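Local coordinates for crystal protein (Bacillus thuringiensis serovar dakota, PDB 2ZTB) that is a Bacillus thuringiensis toxin, parasporin-2, that recognizes cancer cells and probably kills them by forming pores in their membranes, as aerolysin-type beta-pore-forming toxins do, at residues S14-S19 with L219-G224; F10-A15 with T118-T123; Y60-V65 with T190-F195; P52-Y57 with F210-A215. One frame throughout, in Å; residues are numbered along the deposited sequence.

All four contacts lie at the same end of this long, strand-rich chain, on one side of its centre. Contacts 1 and 2, with centres about 9 Å apart, share S14 and A15; centre to centre, contact 3 sits about 11 and 12 Å from them, and contact 4 is outermost, about 20 Å from contact 2. Strand 168-199 joins three of them: it carries one half of contact 3 and pairs with strands 61-90, 210-214 and 223-247. Along the chain contact 3 nests inside contact 4, which nests inside contact 1, while contact 2 crosses contacts 3 and 4. The toxin's head, probably its target-recognition part, is thus closed from sequentially distant pieces.

Contact 1: residues S14-S19 with L219-G224; sequences SALSSS and LNTTSG
L16 packs its isobutyl group against L219 and T221, in the head of this aerolysin-like toxin, and buries the most surface here. The loop between strand 4-7 and helix 20-31 is laid on that between helix 215-218 and strand 223-247. L16 CB meets T221 CG2 at 3.9 Å, L16 CG touches L219 CD1 at 4.1 Å where the two leucines cross, and L16 CD1 lies over the backbone of T222 and S223; V191, L8 and F120 pack around L16. A branched apolar side chain suits a site walled by backbone and methyl groups.

S18 provides the polar counterpart. Its OG receives the backbone N-H of N220 at 3.0 Å and almost straight (173°), while giving its hydrogen to L16 O at 2.6 Å, approaching from above that carbonyl plane. A small hydroxyl can act both ways, so one serine ties the turn to itself and to the partner. N220 adds a second bond: with CG beside its backbone N (chi1 -68°), the amide reaches back over the turn, and ND2 donates to S17 O at 2.9 Å, the acceptor lying in the amide plane. One water donates to both A15 O, at 2.9 Å, and S223 O, at 2.7 Å.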
loop_
_atom_site.group_PDB
_atom_site.type_symbol
_atom_site.label_atom_id
_atom_site.label_comp_id
_atom_site.label_asym_id
_atom_site.label_seq_id
_atom_site.Cartn_x
_atom_site.Cartn_y
_atom_site.Cartn_z
ATOM N N SER A 14 -11.883 -3.384 17.962
ATOM C CA SER A 14 -11.609 -4.733 17.450
ATOM C C SER A 14 -10.206 -4.881 16.869
ATOM O O SER A 14 -9.642 -5.983 16.880
ATOM C CB SER A 14 -12.641 -5.117 16.400
ATOM O OG SER A 14 -12.574 -4.221 15.304
ATOM N N ALA A 15 -9.648 -3.768 16.380
ATOM C CA ALA A 15 -8.279 -3.718 15.861
ATOM C C ALA A 15 -7.255 -3.879 16.975
ATOM O O ALA A 15 -6.117 -4.257 16.723
ATOM C CB ALA A 15 -8.022 -2.403 15.052
ATOM N N LEU A 16 -7.660 -3.563 18.206
ATOM C CA LEU A 16 -6.867 -3.837 19.408
ATOM C C LEU A 16 -7.431 -5.068 20.154
ATOM O O LEU A 16 -7.291 -5.207 21.392
ATOM C CB LEU A 16 -6.854 -2.618 20.321
ATOM C CG LEU A 16 -6.075 -1.318 19.984
ATOM C CD1 LEU A 16 -4.739 -1.581 19.295
ATOM C CD2 LEU A 16 -6.911 -0.349 19.189
ATOM N N SER A 17 -8.081 -5.951 19.402
ATOM C CA SER A 17 -8.643 -7.182 19.953
ATOM C C SER A 17 -9.609 -6.930 21.110
ATOM O O SER A 17 -9.830 -7.812 21.952
ATOM C CB SER A 17 -7.524 -8.125 20.382
ATOM O OG SER A 17 -6.715 -8.463 19.270
ATOM N N SER A 18 -10.183 -5.724 21.134
ATOM C CA SER A 18 -11.059 -5.323 22.214
ATOM C C SER A 18 -12.431 -4.847 21.743
ATOM O O SER A 18 -12.757 -4.913 20.545
ATOM C CB SER A 18 -10.377 -4.270 23.097
ATOM O OG SER A 18 -9.024 -4.619 23.306
ATOM N N SER A 19 -13.231 -4.398 22.711
ATOM C CA SER A 19 -14.605 -4.011 22.483
ATOM C C SER A 19 -14.979 -2.969 23.531
ATOM O O SER A 19 -14.277 -2.821 24.524
ATOM C CB SER A 19 -15.537 -5.241 22.532
ATOM O OG SER A 19 -15.478 -5.926 23.791
ATOM N N LEU A 219 -7.486 -2.077 27.407
ATOM C CA LEU A 219 -7.482 -2.749 26.110
ATOM C C LEU A 219 -6.631 -4.004 26.205
ATOM O O LEU A 219 -5.688 -4.058 26.997
ATOM C CB LEU A 219 -6.927 -1.814 24.994
ATOM C CG LEU A 219 -7.719 -0.561 24.551
ATOM C CD1 LEU A 219 -6.916 0.313 23.608
ATOM C CD2 LEU A 219 -9.052 -0.896 23.895
ATOM N N ASN A 220 -6.948 -4.999 25.375
ATOM C CA ASN A 220 -6.234 -6.273 25.369
ATOM C C ASN A 220 -4.873 -6.176 24.722
ATOM O O ASN A 220 -4.005 -7.024 24.953
ATOM C CB ASN A 220 -7.063 -7.357 24.685
ATOM C CG ASN A 220 -8.286 -7.731 25.484
ATOM O OD1 ASN A 220 -8.261 -7.751 26.727
ATOM N ND2 ASN A 220 -9.370 -8.036 24.783
ATOM N N THR A 221 -4.700 -5.149 23.898
ATOM C CA THR A 221 -3.417 -4.850 23.279
ATOM C C THR A 221 -3.413 -3.377 22.945
ATOM O O THR A 221 -4.468 -2.753 22.902
ATOM C CB THR A 221 -3.142 -5.674 21.961
ATOM O OG1 THR A 221 -1.780 -5.445 21.565
ATOM C CG2 THR A 221 -4.018 -5.224 20.808
ATOM N N THR A 222 -2.237 -2.823 22.689
ATOM C CA THR A 222 -2.140 -1.426 22.281
ATOM C C THR A 222 -1.256 -1.272 21.050
ATOM O O THR A 222 -0.806 -0.169 20.729
ATOM C CB THR A 222 -1.594 -0.525 23.416
ATOM O OG1 THR A 222 -0.355 -1.070 23.892
ATOM C CG2 THR A 222 -2.607 -0.413 24.572
ATOM N N SER A 223 -1.000 -2.378 20.358
ATOM C CA SER A 223 -0.257 -2.305 19.114
ATOM C C SER A 223 -0.823 -3.174 18.008
ATOM O O SER A 223 -1.603 -4.089 18.254
ATOM C CB SER A 223 1.229 -2.613 19.341
ATOM O OG SER A 223 1.396 -3.894 19.885
ATOM N N GLY A 224 -0.418 -2.859 16.782
ATOM C CA GLY A 224 -0.711 -3.668 15.618
ATOM C C GLY A 224 0.358 -3.445 14.570
ATOM O O GLY A 224 1.423 -2.899 14.873
HETATM O O HOH W 1 -3.580 -5.636 17.281
#

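Contact 2: residues F10-A15 with T118-T123; sequences FNELSA and TGFKFT
A15 sets its methyl squarely over the ring of F120, a CH-pi contact in which CB stands 3.6 Å from the ring centroid and only 4° off the normal. The contact joins a 3-10 segment, 10-15, to the irregular loop that follows strand 96-116 in the head of this aerolysin-type toxin. Alanine suits the place because a lone methyl can sit on the centre of a flat ring without pushing the backbones apart. The ring is swung under it by a chi1 of -73°, which puts CG beside the F120 backbone N; E12 OE1 lies at the ring's edge.

E12 stretches out beyond CG and runs past K121 in the opposite direction. Its OE1 takes the backbone N-H of K121 at 2.8 Å, on the anti side of the carboxylate and somewhat out of its plane. The other oxygen, OE2, is held by M9 N and by a salt bridge to K63, so both oxygens of this buried acid are engaged and the positive K63 probably stabilises its charge.

K121 is extended until its last torsion (chi4 64°), where the bend brings NZ onto N11 O, 2.7 Å away and above that carbonyl plane; on the way CD passes the N11 amide. A lysine suits this exposed position, since its long methylene chain can pass N11 and still bring an ammonium to a backbone oxygen. At the far end T118 turns OG1 back between its own N and carbonyl carbon, from where it donates to a lone pair of A15 O at 2.7 Å.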
loop_
_atom_site.group_PDB
_atom_site.type_symbol
_atom_site.label_atom_id
_atom_site.label_comp_id
_atom_site.label_asym_id
_atom_site.label_seq_id
_atom_site.Cartn_x
_atom_site.Cartn_y
_atom_site.Cartn_z
ATOM N N PHE A 10 -14.091 4.222 18.550
ATOM C CA PHE A 10 -14.752 3.043 19.125
ATOM C C PHE A 10 -14.926 1.888 18.132
ATOM O O PHE A 10 -14.908 0.718 18.542
ATOM C CB PHE A 10 -16.095 3.388 19.780
ATOM C CG PHE A 10 -15.980 3.820 21.235
ATOM C CD1 PHE A 10 -16.319 5.109 21.623
ATOM C CD2 PHE A 10 -15.541 2.932 22.211
ATOM C CE1 PHE A 10 -16.218 5.511 22.948
ATOM C CE2 PHE A 10 -15.436 3.327 23.543
ATOM C CZ PHE A 10 -15.773 4.618 23.912
ATOM N N ASN A 11 -15.106 2.212 16.845
ATOM C CA ASN A 11 -15.318 1.192 15.819
ATOM C C ASN A 11 -14.029 0.513 15.364
ATOM O O ASN A 11 -14.041 -0.337 14.480
ATOM C CB ASN A 11 -16.180 1.713 14.643
ATOM C CG ASN A 11 -15.459 2.738 13.727
ATOM O OD1 ASN A 11 -15.979 3.061 12.661
ATOM N ND2 ASN A 11 -14.294 3.237 14.128
ATOM N N GLU A 12 -12.930 0.882 16.013
ATOM C CA GLU A 12 -11.599 0.322 15.762
ATOM C C GLU A 12 -11.074 -0.500 16.937
ATOM O O GLU A 12 -9.961 -1.019 16.866
ATOM C CB GLU A 12 -10.589 1.447 15.593
ATOM C CG GLU A 12 -10.687 2.204 14.328
ATOM C CD GLU A 12 -9.615 3.259 14.271
ATOM O OE1 GLU A 12 -8.651 3.040 13.514
ATOM O OE2 GLU A 12 -9.723 4.267 15.007
ATOM N N LEU A 13 -11.839 -0.570 18.023
ATOM C CA LEU A 13 -11.444 -1.341 19.211
ATOM C C LEU A 13 -11.139 -2.802 18.902
ATOM O O LEU A 13 -10.218 -3.375 19.472
ATOM C CB LEU A 13 -12.492 -1.187 20.316
ATOM C CG LEU A 13 -12.111 -0.169 21.416
ATOM C CD1 LEU A 13 -11.429 1.108 20.922
ATOM C CD2 LEU A 13 -13.266 0.147 22.371
ATOM N N SER A 14 -11.883 -3.384 17.962
ATOM C CA SER A 14 -11.609 -4.733 17.450
ATOM C C SER A 14 -10.206 -4.881 16.869
ATOM O O SER A 14 -9.642 -5.983 16.880
ATOM C CB SER A 14 -12.641 -5.117 16.400
ATOM O OG SER A 14 -12.574 -4.221 15.304
ATOM N N ALA A 15 -9.648 -3.768 16.380
ATOM C CA ALA A 15 -8.279 -3.718 15.861
ATOM C C ALA A 15 -7.255 -3.879 16.975
ATOM O O ALA A 15 -6.117 -4.257 16.723
ATOM C CB ALA A 15 -8.022 -2.403 15.052
ATOM N N THR A 118 -5.189 -6.223 11.644
ATOM C CA THR A 118 -6.414 -6.309 12.463
ATOM C C THR A 118 -7.531 -5.309 12.093
ATOM O O THR A 118 -8.595 -5.276 12.733
ATOM C CB THR A 118 -6.084 -6.144 13.978
ATOM O OG1 THR A 118 -5.393 -4.915 14.166
ATOM C CG2 THR A 118 -5.223 -7.287 14.508
ATOM N N GLY A 119 -7.265 -4.458 11.101
ATOM C CA GLY A 119 -8.295 -3.591 10.518
ATOM C C GLY A 119 -8.470 -2.217 11.136
ATOM O O GLY A 119 -9.589 -1.767 11.349
ATOM N N PHE A 120 -7.364 -1.567 11.447
ATOM C CA PHE A 120 -7.377 -0.158 11.781
ATOM C C PHE A 120 -7.994 0.667 10.659
ATOM O O PHE A 120 -7.974 0.258 9.494
ATOM C CB PHE A 120 -5.959 0.329 12.074
ATOM C CG PHE A 120 -5.415 -0.158 13.387
ATOM C CD1 PHE A 120 -4.645 -1.313 13.446
ATOM C CD2 PHE A 120 -5.702 0.528 14.567
ATOM C CE1 PHE A 120 -4.145 -1.771 14.678
ATOM C CE2 PHE A 120 -5.214 0.079 15.802
ATOM C CZ PHE A 120 -4.428 -1.066 15.857
ATOM N N LYS A 121 -8.576 1.806 11.018
ATOM C CA LYS A 121 -9.221 2.673 10.037
ATOM C C LYS A 121 -8.539 4.034 10.036
ATOM O O LYS A 121 -9.050 4.986 10.595
ATOM C CB LYS A 121 -10.723 2.813 10.340
ATOM C CG LYS A 121 -11.467 1.487 10.478
ATOM C CD LYS A 121 -12.957 1.692 10.722
ATOM C CE LYS A 121 -13.697 0.367 10.757
ATOM N NZ LYS A 121 -13.239 -0.463 11.918
ATOM N N PHE A 122 -7.363 4.104 9.430
ATOM C CA PHE A 122 -6.649 5.368 9.249
ATOM C C PHE A 122 -7.192 6.200 8.113
ATOM O O PHE A 122 -7.497 5.685 7.037
ATOM C CB PHE A 122 -5.168 5.127 9.026
ATOM C CG PHE A 122 -4.444 4.670 10.256
ATOM C CD1 PHE A 122 -4.278 3.321 10.515
ATOM C CD2 PHE A 122 -3.916 5.600 11.151
ATOM C CE1 PHE A 122 -3.592 2.898 11.641
ATOM C CE2 PHE A 122 -3.234 5.184 12.286
ATOM C CZ PHE A 122 -3.078 3.826 12.535
ATOM N N THR A 123 -7.288 7.498 8.384
ATOM C CA THR A 123 -7.818 8.501 7.480
ATOM C C THR A 123 -6.682 9.200 6.727
ATOM O O THR A 123 -6.831 9.545 5.551
ATOM C CB THR A 123 -8.680 9.519 8.283
ATOM O OG1 THR A 123 -10.011 9.007 8.407
ATOM C CG2 THR A 123 -8.736 10.897 7.630
HETATM O O HOH W 2 -11.086 -4.444 13.165
#

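Contact 3: residues Y60-V65 with T190-F195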
loop_
_atom_site.group_PDB
_atom_site.type_symbol
_atom_site.label_atom_id
_atom_site.label_comp_id
_atom_site.label_asym_id
_atom_site.label_seq_id
_atom_site.Cartn_x
_atom_site.Cartn_y
_atom_site.Cartn_z
ATOM N N TYR A 60 -6.961 12.322 25.830
ATOM C CA TYR A 60 -7.146 11.822 24.470
ATOM C C TYR A 60 -6.424 10.505 24.245
ATOM O O TYR A 60 -5.654 10.057 25.094
ATOM C CB TYR A 60 -6.718 12.876 23.436
ATOM C CG TYR A 60 -7.596 14.100 23.473
ATOM C CD1 TYR A 60 -7.189 15.261 24.152
ATOM C CD2 TYR A 60 -8.851 14.086 22.868
ATOM C CE1 TYR A 60 -8.004 16.380 24.204
ATOM C CE2 TYR A 60 -9.670 15.187 22.913
ATOM C CZ TYR A 60 -9.247 16.334 23.583
ATOM O OH TYR A 60 -10.075 17.428 23.612
ATOM N N CYS A 61 -6.693 9.883 23.102
ATOM C CA CYS A 61 -6.118 8.585 22.772
ATOM C C CYS A 61 -5.914 8.468 21.260
ATOM O O CYS A 61 -6.839 8.701 20.472
ATOM C CB CYS A 61 -7.004 7.456 23.308
ATOM S SG CYS A 61 -6.368 5.810 23.068
ATOM N N TYR A 62 -4.693 8.103 20.883
ATOM C CA TYR A 62 -4.250 8.160 19.499
ATOM C C TYR A 62 -3.736 6.823 19.033
ATOM O O TYR A 62 -3.160 6.069 19.809
ATOM C CB TYR A 62 -3.126 9.186 19.323
ATOM C CG TYR A 62 -3.427 10.566 19.853
ATOM C CD1 TYR A 62 -3.066 10.929 21.158
ATOM C CD2 TYR A 62 -4.062 11.518 19.058
ATOM C CE1 TYR A 62 -3.335 12.201 21.658
ATOM C CE2 TYR A 62 -4.329 12.804 19.552
ATOM C CZ TYR A 62 -3.965 13.132 20.846
ATOM O OH TYR A 62 -4.228 14.403 21.330
ATOM N N LYS A 63 -3.983 6.537 17.759
ATOM C CA LYS A 63 -3.301 5.488 17.016
ATOM C C LYS A 63 -2.237 6.160 16.130
ATOM O O LYS A 63 -2.414 7.296 15.666
ATOM C CB LYS A 63 -4.300 4.675 16.183
ATOM C CG LYS A 63 -5.259 5.490 15.310
ATOM C CD LYS A 63 -6.015 4.553 14.366
ATOM C CE LYS A 63 -6.808 5.297 13.319
ATOM N NZ LYS A 63 -8.032 6.005 13.788
ATOM N N ASN A 64 -1.121 5.458 15.940
ATOM C CA ASN A 64 0.062 5.997 15.286
ATOM C C ASN A 64 0.618 4.957 14.329
ATOM O O ASN A 64 0.583 3.768 14.622
ATOM C CB ASN A 64 1.171 6.312 16.301
ATOM C CG ASN A 64 0.703 7.179 17.464
ATOM O OD1 ASN A 64 0.151 6.682 18.455
ATOM N ND2 ASN A 64 0.943 8.467 17.359
ATOM N N VAL A 65 1.161 5.423 13.207
ATOM C CA VAL A 65 1.963 4.590 12.320
ATOM C C VAL A 65 3.407 5.022 12.533
ATOM O O VAL A 65 3.712 6.212 12.553
ATOM C CB VAL A 65 1.532 4.744 10.827
ATOM C CG1 VAL A 65 2.337 3.819 9.913
ATOM C CG2 VAL A 65 0.030 4.480 10.661
ATOM N N THR A 190 0.917 1.888 16.931
ATOM C CA THR A 190 0.923 1.997 18.392
ATOM C C THR A 190 -0.199 2.890 18.901
ATOM O O THR A 190 -0.523 3.911 18.287
ATOM C CB THR A 190 2.261 2.523 18.947
ATOM O OG1 THR A 190 2.481 3.855 18.470
ATOM C CG2 THR A 190 3.433 1.615 18.546
ATOM N N VAL A 191 -0.791 2.494 20.024
ATOM C CA VAL A 191 -1.823 3.298 20.667
ATOM C C VAL A 191 -1.300 3.860 22.004
ATOM O O VAL A 191 -0.689 3.143 22.795
ATOM C CB VAL A 191 -3.159 2.499 20.823
ATOM C CG1 VAL A 191 -4.077 3.152 21.841
ATOM C CG2 VAL A 191 -3.865 2.379 19.472
ATOM N N ASP A 192 -1.519 5.153 22.224
ATOM C CA ASP A 192 -1.165 5.799 23.482
ATOM C C ASP A 192 -2.242 6.796 23.871
ATOM O O ASP A 192 -2.888 7.381 22.995
ATOM C CB ASP A 192 0.211 6.485 23.399
ATOM C CG ASP A 192 0.266 7.570 22.341
ATOM O OD1 ASP A 192 0.011 8.743 22.701
ATOM O OD2 ASP A 192 0.559 7.251 21.153
ATOM N N GLY A 193 -2.433 6.989 25.177
ATOM C CA GLY A 193 -3.465 7.899 25.677
ATOM C C GLY A 193 -4.460 7.216 26.596
ATOM O O GLY A 193 -4.148 6.193 27.194
ATOM N N TYR A 194 -5.672 7.762 26.687
ATOM C CA TYR A 194 -6.583 7.410 27.782
ATOM C C TYR A 194 -8.005 7.094 27.353
ATOM O O TYR A 194 -8.464 7.546 26.294
ATOM C CB TYR A 194 -6.610 8.533 28.841
ATOM C CG TYR A 194 -5.239 8.909 29.366
ATOM C CD1 TYR A 194 -4.418 9.790 28.649
ATOM C CD2 TYR A 194 -4.760 8.393 30.574
ATOM C CE1 TYR A 194 -3.156 10.130 29.098
ATOM C CE2 TYR A 194 -3.487 8.744 31.052
ATOM C CZ TYR A 194 -2.693 9.607 30.293
ATOM O OH TYR A 194 -1.440 9.974 30.729
ATOM N N PHE A 195 -8.676 6.296 28.189
ATOM C CA PHE A 195 -10.126 6.135 28.179
ATOM C C PHE A 195 -10.715 6.728 29.465
ATOM O O PHE A 195 -10.030 6.818 30.498
ATOM C CB PHE A 195 -10.499 4.668 28.118
ATOM C CG PHE A 195 -10.362 4.040 26.754
ATOM C CD1 PHE A 195 -9.116 3.710 26.246
ATOM C CD2 PHE A 195 -11.490 3.723 26.014
ATOM C CE1 PHE A 195 -8.992 3.117 24.996
ATOM C CE2 PHE A 195 -11.377 3.119 24.773
ATOM C CZ PHE A 195 -10.126 2.808 24.263
#
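C61 packs its side chain against V191, Y194 and F195 at the corner of the neighbouring chain, and each of its two atoms meets something different. CB comes 3.3 Å from Y194 O. With the sulfur anti to the backbone N (chi1 -176°), SG then lies 3.7 Å from V191 CG1 and approaches the F195 ring obliquely, its nearest ring atom being CE1 at 4.2 Å. This is a Cys sulfur-aromatic contact, and the compact, polarisable thiol packs well among L8, L40 and A215.

C61 opens strand 61-65, which runs antiparallel to 190-192 in the large sheet of this aerolysin-like fold. Y62 and D192 form a hydrogen-bonded pair: Y62 N donates to D192 O at 2.9 Å and nearly straight (172°), and D192 N returns a bond to Y62 O. N64 and T190 make the next such pair, where the bond into T190 O is weak. Between them K63 and V191 face the same side and touch through CB and CG2. On the other face, the D192 carboxylate lies beside Y62, its OD2 salt-bridged to R5, an arginine that also makes a cation-pi contact with Y62.

At G193 the chain turns a corner. Having no side chain, G193 can adopt a positive phi (122°) and bring its CA to 4.0 Å from C61 CA, the two residues forming a non-hydrogen-bonded pair. Just past the corner Y194 N donates to Y60 O at 2.8 Å from above the carbonyl plane.

Contact 4: residues P52-Y57 with F210-A215; sequences PITAQY and FWFNPA
I53 and F210 meet face-on at the methyl branch: CG2 stands 3.9 Å from the ring centroid, almost on the normal, a CH-pi contact. The CG1 branch is shared: with CG1 held between the backbone N and the carbonyl carbon (chi1 60°), CD1 also touches F210 CB at 3.8 Å, while CG1 lies 3.7 Å from F212 CE2. Isoleucine suits this place because its two branches can serve two aromatic rings at once. T54 adds CG2 beside the same CE2 atom, and Y57 closes the group, its CB 3.6 Å from F212 CZ and its OH in the plane of the F210 ring, at the edge near CE2 (3.4 Å). Y57 crosses both phenylalanines at about a right angle, but its ring is inclined to each, at 62° to F210 and 51° to F212.

Y57, F210 and F212 form an aromatic cluster between the short helix 53-56 and strand 210-214, an edge of the sheet in the toxin's head. F210 and F212 point the same way because residues two apart on a strand share a face; W211, between them, points to the other.

The next shell fixes these pieces. T54 OG1 is hydrogen-bonded to N41 O, which ties the helix to the turn between strands 37-40 and 43-46, and F212 stacks on Y59. On the opposite face W211 stacks on Y31 and its NE1 binds H208 O. The strand itself is held to strand 168-199 by backbone bonds of W211 with A197 and of N213 with F195, and a glycerol, probably from the crystallisation liquor, is hydrogen-bonded through O1 to Y57 O.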
loop_
_atom_site.group_PDB
_atom_site.type_symbol
_atom_site.label_atom_id
_atom_site.label_comp_id
_atom_site.label_asym_id
_atom_site.label_seq_id
_atom_site.Cartn_x
_atom_site.Cartn_y
_atom_site.Cartn_z
ATOM N N PRO A 52 -18.363 13.994 26.290
ATOM C CA PRO A 52 -17.407 13.013 26.799
ATOM C C PRO A 52 -16.413 13.625 27.786
ATOM O O PRO A 52 -15.800 14.655 27.487
ATOM C CB PRO A 52 -16.690 12.518 25.527
ATOM C CG PRO A 52 -17.191 13.390 24.403
ATOM C CD PRO A 52 -18.534 13.863 24.833
ATOM N N ILE A 53 -16.275 12.994 28.956
ATOM C CA ILE A 53 -15.417 13.507 30.027
ATOM C C ILE A 53 -13.955 13.541 29.592
ATOM O O ILE A 53 -13.130 14.227 30.188
ATOM C CB ILE A 53 -15.592 12.705 31.341
ATOM C CG1 ILE A 53 -15.228 11.220 31.129
ATOM C CG2 ILE A 53 -17.026 12.877 31.874
ATOM C CD1 ILE A 53 -15.088 10.409 32.390
ATOM N N THR A 54 -13.648 12.811 28.528
ATOM C CA THR A 54 -12.306 12.759 27.984
ATOM C C THR A 54 -11.949 14.071 27.279
ATOM O O THR A 54 -10.805 14.529 27.359
ATOM C CB THR A 54 -12.157 11.580 27.010
ATOM O OG1 THR A 54 -13.396 11.382 26.315
ATOM C CG2 THR A 54 -11.793 10.309 27.773
ATOM N N ALA A 55 -12.924 14.673 26.593
ATOM C CA ALA A 55 -12.726 15.997 25.996
ATOM C C ALA A 55 -12.827 17.081 27.084
ATOM O O ALA A 55 -11.934 17.943 27.193
ATOM C CB ALA A 55 -13.712 16.248 24.834
ATOM N N GLN A 56 -13.889 17.030 27.900
ATOM C CA GLN A 56 -13.995 17.956 29.050
ATOM C C GLN A 56 -12.665 18.078 29.801
ATOM O O GLN A 56 -12.128 19.215 29.962
ATOM C CB GLN A 56 -15.093 17.532 30.033
ATOM C CG GLN A 56 -16.514 17.577 29.466
ATOM C CD GLN A 56 -17.536 17.478 30.626
ATOM O OE1 GLN A 56 -18.224 16.435 30.774
ATOM N NE2 GLN A 56 -17.632 18.563 31.466
ATOM N N TYR A 57 -12.104 16.908 30.178
ATOM C CA TYR A 57 -10.947 16.906 31.060
ATOM C C TYR A 57 -9.597 16.742 30.358
ATOM O O TYR A 57 -8.505 16.678 31.071
ATOM C CB TYR A 57 -11.149 15.877 32.180
ATOM C CG TYR A 57 -12.407 16.134 32.999
ATOM C CD1 TYR A 57 -13.643 15.613 32.613
ATOM C CD2 TYR A 57 -12.363 16.908 34.143
ATOM C CE1 TYR A 57 -14.800 15.855 33.358
ATOM C CE2 TYR A 57 -13.509 17.145 34.900
ATOM C CZ TYR A 57 -14.723 16.622 34.507
ATOM O OH TYR A 57 -15.852 16.876 35.265
ATOM N N PHE A 210 -15.707 10.329 38.044
ATOM C CA PHE A 210 -15.034 10.254 36.749
ATOM C C PHE A 210 -13.585 9.820 36.869
ATOM O O PHE A 210 -12.817 10.420 37.624
ATOM C CB PHE A 210 -15.065 11.608 36.010
ATOM C CG PHE A 210 -16.440 12.224 35.880
ATOM C CD1 PHE A 210 -17.589 11.439 35.830
ATOM C CD2 PHE A 210 -16.575 13.602 35.770
ATOM C CE1 PHE A 210 -18.841 12.011 35.710
ATOM C CE2 PHE A 210 -17.831 14.186 35.633
ATOM C CZ PHE A 210 -18.966 13.382 35.610
ATOM N N TRP A 211 -13.215 8.817 36.069
ATOM C CA TRP A 211 -11.853 8.293 36.041
ATOM C C TRP A 211 -11.294 8.123 34.636
ATOM O O TRP A 211 -12.034 7.842 33.697
ATOM C CB TRP A 211 -11.791 6.951 36.783
ATOM C CG TRP A 211 -11.950 7.143 38.233
ATOM C CD1 TRP A 211 -13.101 7.051 38.945
ATOM C CD2 TRP A 211 -10.923 7.505 39.162
ATOM N NE1 TRP A 211 -12.863 7.328 40.255
ATOM C CE2 TRP A 211 -11.531 7.609 40.424
ATOM C CE3 TRP A 211 -9.541 7.739 39.048
ATOM C CZ2 TRP A 211 -10.813 7.939 41.584
ATOM C CZ3 TRP A 211 -8.822 8.075 40.218
ATOM C CH2 TRP A 211 -9.466 8.158 41.456
ATOM N N PHE A 212 -9.973 8.273 34.525
ATOM C CA PHE A 212 -9.213 8.028 33.297
ATOM C C PHE A 212 -8.100 7.040 33.555
ATOM O O PHE A 212 -7.422 7.110 34.583
ATOM C CB PHE A 212 -8.659 9.344 32.737
ATOM C CG PHE A 212 -9.708 10.393 32.597
ATOM C CD1 PHE A 212 -9.967 11.275 33.645
ATOM C CD2 PHE A 212 -10.492 10.458 31.445
ATOM C CE1 PHE A 212 -10.971 12.215 33.551
ATOM C CE2 PHE A 212 -11.506 11.402 31.333
ATOM C CZ PHE A 212 -11.744 12.283 32.390
ATOM N N ASN A 213 -7.942 6.095 32.642
ATOM C CA ASN A 213 -6.889 5.101 32.723
ATOM C C ASN A 213 -6.218 5.011 31.381
ATOM O O ASN A 213 -6.887 5.130 30.354
ATOM C CB ASN A 213 -7.451 3.731 33.121
ATOM C CG ASN A 213 -7.647 3.604 34.605
ATOM O OD1 ASN A 213 -6.769 3.138 35.323
ATOM N ND2 ASN A 213 -8.791 4.050 35.081
ATOM N N PRO A 214 -4.886 4.823 31.370
ATOM C CA PRO A 214 -4.212 4.656 30.079
ATOM C C PRO A 214 -4.817 3.491 29.321
ATOM O O PRO A 214 -5.281 2.523 29.932
ATOM C CB PRO A 214 -2.751 4.360 30.457
ATOM C CG PRO A 214 -2.765 4.070 31.905
ATOM C CD PRO A 214 -3.945 4.765 32.502
ATOM N N ALA A 215 -4.824 3.604 27.996
ATOM C CA ALA A 215 -5.313 2.563 27.091
ATOM C C ALA A 215 -4.833 1.143 27.448
ATOM O O ALA A 215 -5.589 0.188 27.326
ATOM C CB ALA A 215 -4.926 2.927 25.630
#